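Uncharacterized protein (Bacteroides eggerthii DSM 20697, PDB 4ECO) is of unknown function but carries a long array of leucine-rich repeats, a scaffold that in other proteins commonly serves protein binding. Local coordinates at residues Tyr32-Glu37 / Gly102-Leu107; Val202-Lys207 / Ala235-Thr240. All blocks are in the same frame, centred on the assembly; numbering follows the deposited sequence.

In the fold
Both contacts lie near the N-terminal end of the leucine-rich repeat array, with centres about 12 Å apart and about 38 and 39 Å from the centre of the chain. Along the sequence they come in series: interaction 1 joins helix 27-41 to the turn entering strand 109-111, and interaction 2 joins the turn entering strand 210-214 to helix 233-238. Strands 109-111 and 210-214 pair in parallel, which sets the two turns side by side. There Glu-106 forms a salt bridge with Lys-207, and the Gly-102 carbonyl takes a hydrogen bond from Arg-204. The helices pack on these neighbouring turns, and Tyr-238 also touches Gln-103, so the two contacts adjoin.

Interaction 1. Residues Tyr32-Glu37 / Gly102-Leu107; sequences YLALKE and GQLTEL
The methyl of Ala-34 points from helix 27-41 toward segment 102-107, the end of a 3-10 segment and the turn after it, and meets two side chains there. Its CB sits 3.9 Å from CB of Gln-103 and 4.0 Å from CD2 of Leu-104, and the small side chain lets the backbones come near, with the CA atoms of Ala-34 and Gln-103 6.6 Å apart. The next residue, Leu-35, brings only its end in: CD2 lies 4.2 Å from CD1 of Leu-104. The two leucines cross at about a right angle, so they meet through methyl ends and not along their lengths. Leu-104 divides its branches between the partners, CD2 to the alanine and CD1 to the leucine; its CG stands anti to the carbonyl carbon (chi1 -50°), which carries the fork toward the helix.

Gln-103 offers only its aliphatic part to this contact. A bend at chi2 (49°) turns the amide aside from the alanine, and the polar end is held by residues at the start of the same helix: NE2 binds Glu-27 and Asp-31, while OE1 accepts from Lys-30. The buried glutamine therefore ties the turn to the helix on its polar side as the methyls do on the apolar one. Strand 83-87 adds Val-83 against Leu-35 and Leu-86 against Leu-104. Leu-104 centres an inverse gamma turn and begins a type I turn leading to strand 109-111, an arrangement consistent with a helix packing over the hydrophobic core near the N-terminal end of a leucine-rich repeat solenoid.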
loop_
_atom_site.group_PDB
_atom_site.type_symbol
_atom_site.label_atom_id
_atom_site.label_comp_id
_atom_site.label_asym_id
_atom_site.label_seq_id
_atom_site.Cartn_x
_atom_site.Cartn_y
_atom_site.Cartn_z
ATOM N N TYR A 32 -25.557 30.075 -10.181
ATOM C CA TYR A 32 -26.664 29.338 -9.587
ATOM C C TYR A 32 -27.605 28.819 -10.683
ATOM O O TYR A 32 -28.135 27.709 -10.564
ATOM C CB TYR A 32 -27.410 30.221 -8.590
ATOM C CG TYR A 32 -26.612 30.730 -7.399
ATOM C CD1 TYR A 32 -25.380 30.164 -7.056
ATOM C CD2 TYR A 32 -27.121 31.724 -6.573
ATOM C CE1 TYR A 32 -24.635 30.655 -5.986
ATOM C CE2 TYR A 32 -26.407 32.189 -5.469
ATOM C CZ TYR A 32 -25.168 31.649 -5.177
ATOM O OH TYR A 32 -24.511 32.112 -4.067
ATOM N N LEU A 33 -27.772 29.579 -11.775
ATOM C CA LEU A 33 -28.579 29.113 -12.898
ATOM C C LEU A 33 -27.855 27.948 -13.582
ATOM O O LEU A 33 -28.519 27.022 -14.078
ATOM C CB LEU A 33 -28.876 30.243 -13.882
ATOM C CG LEU A 33 -29.554 31.473 -13.294
ATOM C CD1 LEU A 33 -29.566 32.608 -14.284
ATOM C CD2 LEU A 33 -30.960 31.167 -12.808
ATOM N N ALA A 34 -26.489 27.971 -13.550
ATOM C CA ALA A 34 -25.629 26.897 -14.047
ATOM C C ALA A 34 -25.775 25.666 -13.144
ATOM O O ALA A 34 -26.012 24.566 -13.660
ATOM C CB ALA A 34 -24.180 27.352 -14.118
ATOM N N LEU A 35 -25.726 25.853 -11.797
ATOM C CA LEU A 35 -25.923 24.762 -10.836
ATOM C C LEU A 35 -27.234 24.033 -11.074
ATOM O O LEU A 35 -27.235 22.804 -11.149
ATOM C CB LEU A 35 -25.898 25.261 -9.385
ATOM C CG LEU A 35 -24.540 25.572 -8.774
ATOM C CD1 LEU A 35 -24.703 25.984 -7.332
ATOM C CD2 LEU A 35 -23.599 24.389 -8.874
ATOM N N LYS A 36 -28.342 24.789 -11.225
ATOM C CA LYS A 36 -29.677 24.235 -11.460
ATOM C C LYS A 36 -29.726 23.502 -12.833
ATOM O O LYS A 36 -30.291 22.404 -12.928
ATOM C CB LYS A 36 -30.730 25.354 -11.364
ATOM C CG LYS A 36 -32.151 24.998 -11.791
ATOM C CD LYS A 36 -32.889 23.990 -10.931
ATOM C CE LYS A 36 -34.245 23.772 -11.563
ATOM N NZ LYS A 36 -35.014 22.711 -10.872
ATOM N N GLU A 37 -29.077 24.072 -13.854
ATOM C CA GLU A 37 -29.053 23.461 -15.175
ATOM C C GLU A 37 -28.242 22.128 -15.133
ATOM O O GLU A 37 -28.647 21.138 -15.750
ATOM C CB GLU A 37 -28.490 24.452 -16.199
ATOM C CG GLU A 37 -28.937 24.149 -17.619
ATOM C CD GLU A 37 -28.796 25.295 -18.600
ATOM O OE1 GLU A 37 -29.186 26.436 -18.252
ATOM O OE2 GLU A 37 -28.345 25.035 -19.743
ATOM N N GLY A 102 -19.066 25.602 -17.569
ATOM C CA GLY A 102 -18.111 26.654 -17.930
ATOM C C GLY A 102 -18.357 28.025 -17.319
ATOM O O GLY A 102 -17.471 28.875 -17.332
ATOM N N GLN A 103 -19.549 28.239 -16.753
ATOM C CA GLN A 103 -19.947 29.473 -16.077
ATOM C C GLN A 103 -19.220 29.618 -14.729
ATOM O O GLN A 103 -18.852 30.736 -14.338
ATOM C CB GLN A 103 -21.490 29.488 -15.877
ATOM C CG GLN A 103 -22.061 30.634 -15.036
ATOM C CD GLN A 103 -21.569 32.012 -15.409
ATOM O OE1 GLN A 103 -21.472 32.391 -16.589
ATOM N NE2 GLN A 103 -21.245 32.783 -14.391
ATOM N N LEU A 104 -19.021 28.487 -14.034
ATOM C CA LEU A 104 -18.425 28.394 -12.705
ATOM C C LEU A 104 -16.930 28.580 -12.786
ATOM O O LEU A 104 -16.182 27.661 -12.464
ATOM C CB LEU A 104 -18.763 27.015 -12.082
ATOM C CG LEU A 104 -20.214 26.550 -12.090
ATOM C CD1 LEU A 104 -20.343 25.258 -11.344
ATOM C CD2 LEU A 104 -21.120 27.578 -11.475
ATOM N N THR A 105 -16.486 29.774 -13.216
ATOM C CA THR A 105 -15.067 30.078 -13.448
ATOM C C THR A 105 -14.245 30.248 -12.147
ATOM O O THR A 105 -13.009 30.244 -12.207
ATOM C CB THR A 105 -14.949 31.325 -14.309
ATOM O OG1 THR A 105 -15.726 32.392 -13.740
ATOM C CG2 THR A 105 -15.339 31.056 -15.754
ATOM N N GLU A 106 -14.905 30.337 -10.989
ATOM C CA GLU A 106 -14.191 30.502 -9.722
ATOM C C GLU A 106 -13.902 29.161 -9.094
ATOM O O GLU A 106 -13.291 29.106 -8.015
ATOM C CB GLU A 106 -14.969 31.402 -8.731
ATOM C CG GLU A 106 -15.139 32.833 -9.216
ATOM C CD GLU A 106 -13.908 33.482 -9.827
ATOM O OE1 GLU A 106 -12.839 33.446 -9.175
ATOM O OE2 GLU A 106 -14.009 34.023 -10.955
ATOM N N LEU A 107 -14.339 28.075 -9.777
ATOM C CA LEU A 107 -14.200 26.672 -9.369
ATOM C C LEU A 107 -12.728 26.272 -9.259
ATOM O O LEU A 107 -11.954 26.464 -10.215
ATOM C CB LEU A 107 -14.916 25.799 -10.401
ATOM C CG LEU A 107 -15.590 24.508 -9.991
ATOM C CD1 LEU A 107 -16.473 24.674 -8.792
ATOM C CD2 LEU A 107 -16.452 24.015 -11.113
#

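Interaction 2. Residues Val202-Lys207 / Ala235-Thr240; sequences VMRLTK and AQQYKT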
loop_
_atom_site.group_PDB
_atom_site.type_symbol
_atom_site.label_atom_id
_atom_site.label_comp_id
_atom_site.label_asym_id
_atom_site.label_seq_id
_atom_site.Cartn_x
_atom_site.Cartn_y
_atom_site.Cartn_z
ATOM N N VAL A 202 -15.115 22.505 -19.452
ATOM C CA VAL A 202 -14.207 22.405 -18.302
ATOM C C VAL A 202 -12.903 23.272 -18.575
ATOM O O VAL A 202 -12.355 23.859 -17.634
ATOM C CB VAL A 202 -13.913 20.909 -17.989
ATOM C CG1 VAL A 202 -12.860 20.740 -16.897
ATOM C CG2 VAL A 202 -15.193 20.200 -17.578
HETATM N N MSE A 203 -12.506 23.439 -19.872
HETATM C CA MSE A 203 -11.371 24.277 -20.330
HETATM C C MSE A 203 -11.538 25.761 -19.969
HETATM O O MSE A 203 -10.591 26.543 -20.127
HETATM C CB MSE A 203 -11.222 24.205 -21.853
HETATM C CG MSE A 203 -10.955 22.835 -22.436
HETATM SE SE MSE A 203 -10.765 23.076 -24.364
HETATM C CE MSE A 203 -10.877 21.220 -24.950
ATOM N N ARG A 204 -12.770 26.172 -19.605
ATOM C CA ARG A 204 -13.049 27.545 -19.222
ATOM C C ARG A 204 -12.682 27.766 -17.754
ATOM O O ARG A 204 -12.350 28.896 -17.379
ATOM C CB ARG A 204 -14.516 27.898 -19.482
ATOM C CG ARG A 204 -14.761 29.402 -19.590
ATOM C CD ARG A 204 -16.089 29.663 -20.245
ATOM N NE ARG A 204 -16.388 31.084 -20.404
ATOM C CZ ARG A 204 -17.058 31.817 -19.520
ATOM N NH1 ARG A 204 -17.508 31.270 -18.398
ATOM N NH2 ARG A 204 -17.294 33.100 -19.756
ATOM N N LEU A 205 -12.699 26.694 -16.936
ATOM C CA LEU A 205 -12.403 26.749 -15.494
ATOM C C LEU A 205 -10.890 26.805 -15.284
ATOM O O LEU A 205 -10.273 25.848 -14.814
ATOM C CB LEU A 205 -13.039 25.543 -14.760
ATOM C CG LEU A 205 -14.460 25.136 -15.197
ATOM C CD1 LEU A 205 -14.873 23.838 -14.571
ATOM C CD2 LEU A 205 -15.478 26.237 -14.949
ATOM N N THR A 206 -10.295 27.953 -15.636
ATOM C CA THR A 206 -8.846 28.177 -15.588
ATOM C C THR A 206 -8.313 28.223 -14.145
ATOM O O THR A 206 -7.090 28.228 -13.974
ATOM C CB THR A 206 -8.454 29.468 -16.351
ATOM O OG1 THR A 206 -9.069 30.608 -15.744
ATOM C CG2 THR A 206 -8.811 29.406 -17.843
ATOM N N LYS A 207 -9.199 28.225 -13.117
ATOM C CA LYS A 207 -8.769 28.268 -11.714
ATOM C C LYS A 207 -8.825 26.867 -11.068
ATOM O O LYS A 207 -8.406 26.717 -9.912
ATOM C CB LYS A 207 -9.615 29.277 -10.904
ATOM C CG LYS A 207 -9.495 30.701 -11.410
ATOM C CD LYS A 207 -9.957 31.727 -10.408
ATOM C CE LYS A 207 -9.870 33.096 -11.036
ATOM N NZ LYS A 207 -10.011 34.179 -10.031
ATOM N N ALA A 235 -22.339 27.147 -25.003
ATOM C CA ALA A 235 -21.503 26.649 -26.109
ATOM C C ALA A 235 -21.294 27.721 -27.156
ATOM O O ALA A 235 -20.148 27.988 -27.505
ATOM C CB ALA A 235 -22.120 25.418 -26.746
ATOM N N GLN A 236 -22.384 28.400 -27.582
ATOM C CA GLN A 236 -22.353 29.471 -28.577
ATOM C C GLN A 236 -21.436 30.608 -28.122
ATOM O O GLN A 236 -20.712 31.163 -28.945
ATOM C CB GLN A 236 -23.770 30.015 -28.876
ATOM C CG GLN A 236 -24.799 28.995 -29.419
ATOM C CD GLN A 236 -24.662 28.544 -30.860
ATOM O OE1 GLN A 236 -23.561 28.452 -31.436
ATOM N NE2 GLN A 236 -25.800 28.172 -31.452
ATOM N N GLN A 237 -21.439 30.933 -26.819
ATOM C CA GLN A 237 -20.600 32.005 -26.281
ATOM C C GLN A 237 -19.132 31.573 -26.266
ATOM O O GLN A 237 -18.297 32.282 -26.838
ATOM C CB GLN A 237 -21.056 32.421 -24.866
ATOM C CG GLN A 237 -20.322 33.649 -24.303
ATOM C CD GLN A 237 -20.549 33.903 -22.829
ATOM O OE1 GLN A 237 -21.594 33.573 -22.241
ATOM N NE2 GLN A 237 -19.560 34.510 -22.192
ATOM N N TYR A 238 -18.838 30.404 -25.624
ATOM C CA TYR A 238 -17.504 29.821 -25.401
ATOM C C TYR A 238 -16.829 29.401 -26.704
ATOM O O TYR A 238 -15.596 29.307 -26.737
ATOM C CB TYR A 238 -17.567 28.619 -24.453
ATOM C CG TYR A 238 -18.289 28.808 -23.128
ATOM C CD1 TYR A 238 -18.626 30.079 -22.662
ATOM C CD2 TYR A 238 -18.622 27.716 -22.335
ATOM C CE1 TYR A 238 -19.329 30.248 -21.471
ATOM C CE2 TYR A 238 -19.323 27.872 -21.139
ATOM C CZ TYR A 238 -19.651 29.143 -20.696
ATOM O OH TYR A 238 -20.321 29.300 -19.505
ATOM N N LYS A 239 -17.629 29.196 -27.787
ATOM C CA LYS A 239 -17.152 28.890 -29.144
ATOM C C LYS A 239 -16.233 29.979 -29.664
ATOM O O LYS A 239 -15.325 29.682 -30.441
ATOM C CB LYS A 239 -18.331 28.713 -30.126
ATOM C CG LYS A 239 -18.685 27.254 -30.404
ATOM C CD LYS A 239 -19.923 27.129 -31.278
ATOM C CE LYS A 239 -20.328 25.688 -31.491
ATOM N NZ LYS A 239 -21.519 25.570 -32.371
ATOM N N THR A 240 -16.466 31.227 -29.234
ATOM C CA THR A 240 -15.726 32.414 -29.671
ATOM C C THR A 240 -14.637 32.793 -28.656
ATOM O O THR A 240 -13.989 33.841 -28.818
ATOM C CB THR A 240 -16.709 33.607 -29.870
ATOM O OG1 THR A 240 -17.236 34.017 -28.610
ATOM C CG2 THR A 240 -17.853 33.300 -30.834
#
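Arg-204 lies across the face of the Tyr-238 ring, its CD 3.4 Å from the ring centroid and only 8° off the ring normal, a CH-pi contact. Beyond CD the guanidinium stays nearly level with the ring, the two planes 10° apart, and slides toward its rim: NE stands 3.2 Å from CE1 of Tyr-238. The arginine gets there by an extended chain, with CG anti to the backbone N (chi1 -159°) and no bend from CG to NE. Gln-237, the preceding residue on the helix, comes to the far end of the guanidinium, where its NE2 is 3.6 Å from NH2 of Arg-204, a contact without a hydrogen bond; amide and guanidinium planes are steeply inclined to each other.

The turn that carries Arg-204 leads into strand 210-214, one of the parallel rungs of the leucine-rich repeat solenoid, while helix 233-238 belongs to the long connection from that rung to strand 253-257. The stack therefore ties part of this connection to the turn that precedes strand 210-214.

Outside the stack, NH1 of Arg-204 donates to Gly-102 O. Both Arg-204 and Gln-237 turn to Glu-241, NE in a salt bridge and NE2 in a weak hydrogen bond. A leucine in place of Tyr-238 would probably leave the arginine without its flat support, its guanidinium less firmly aligned toward Gly-102 and Glu-241. On the helix side, Trp-227 packs against Tyr-238, and the Gln-237 carbonyl oxygen accepts hydrogen bonds from both N and OG1 of Thr-240, with OG1 2.7 Å from Gln-237 O.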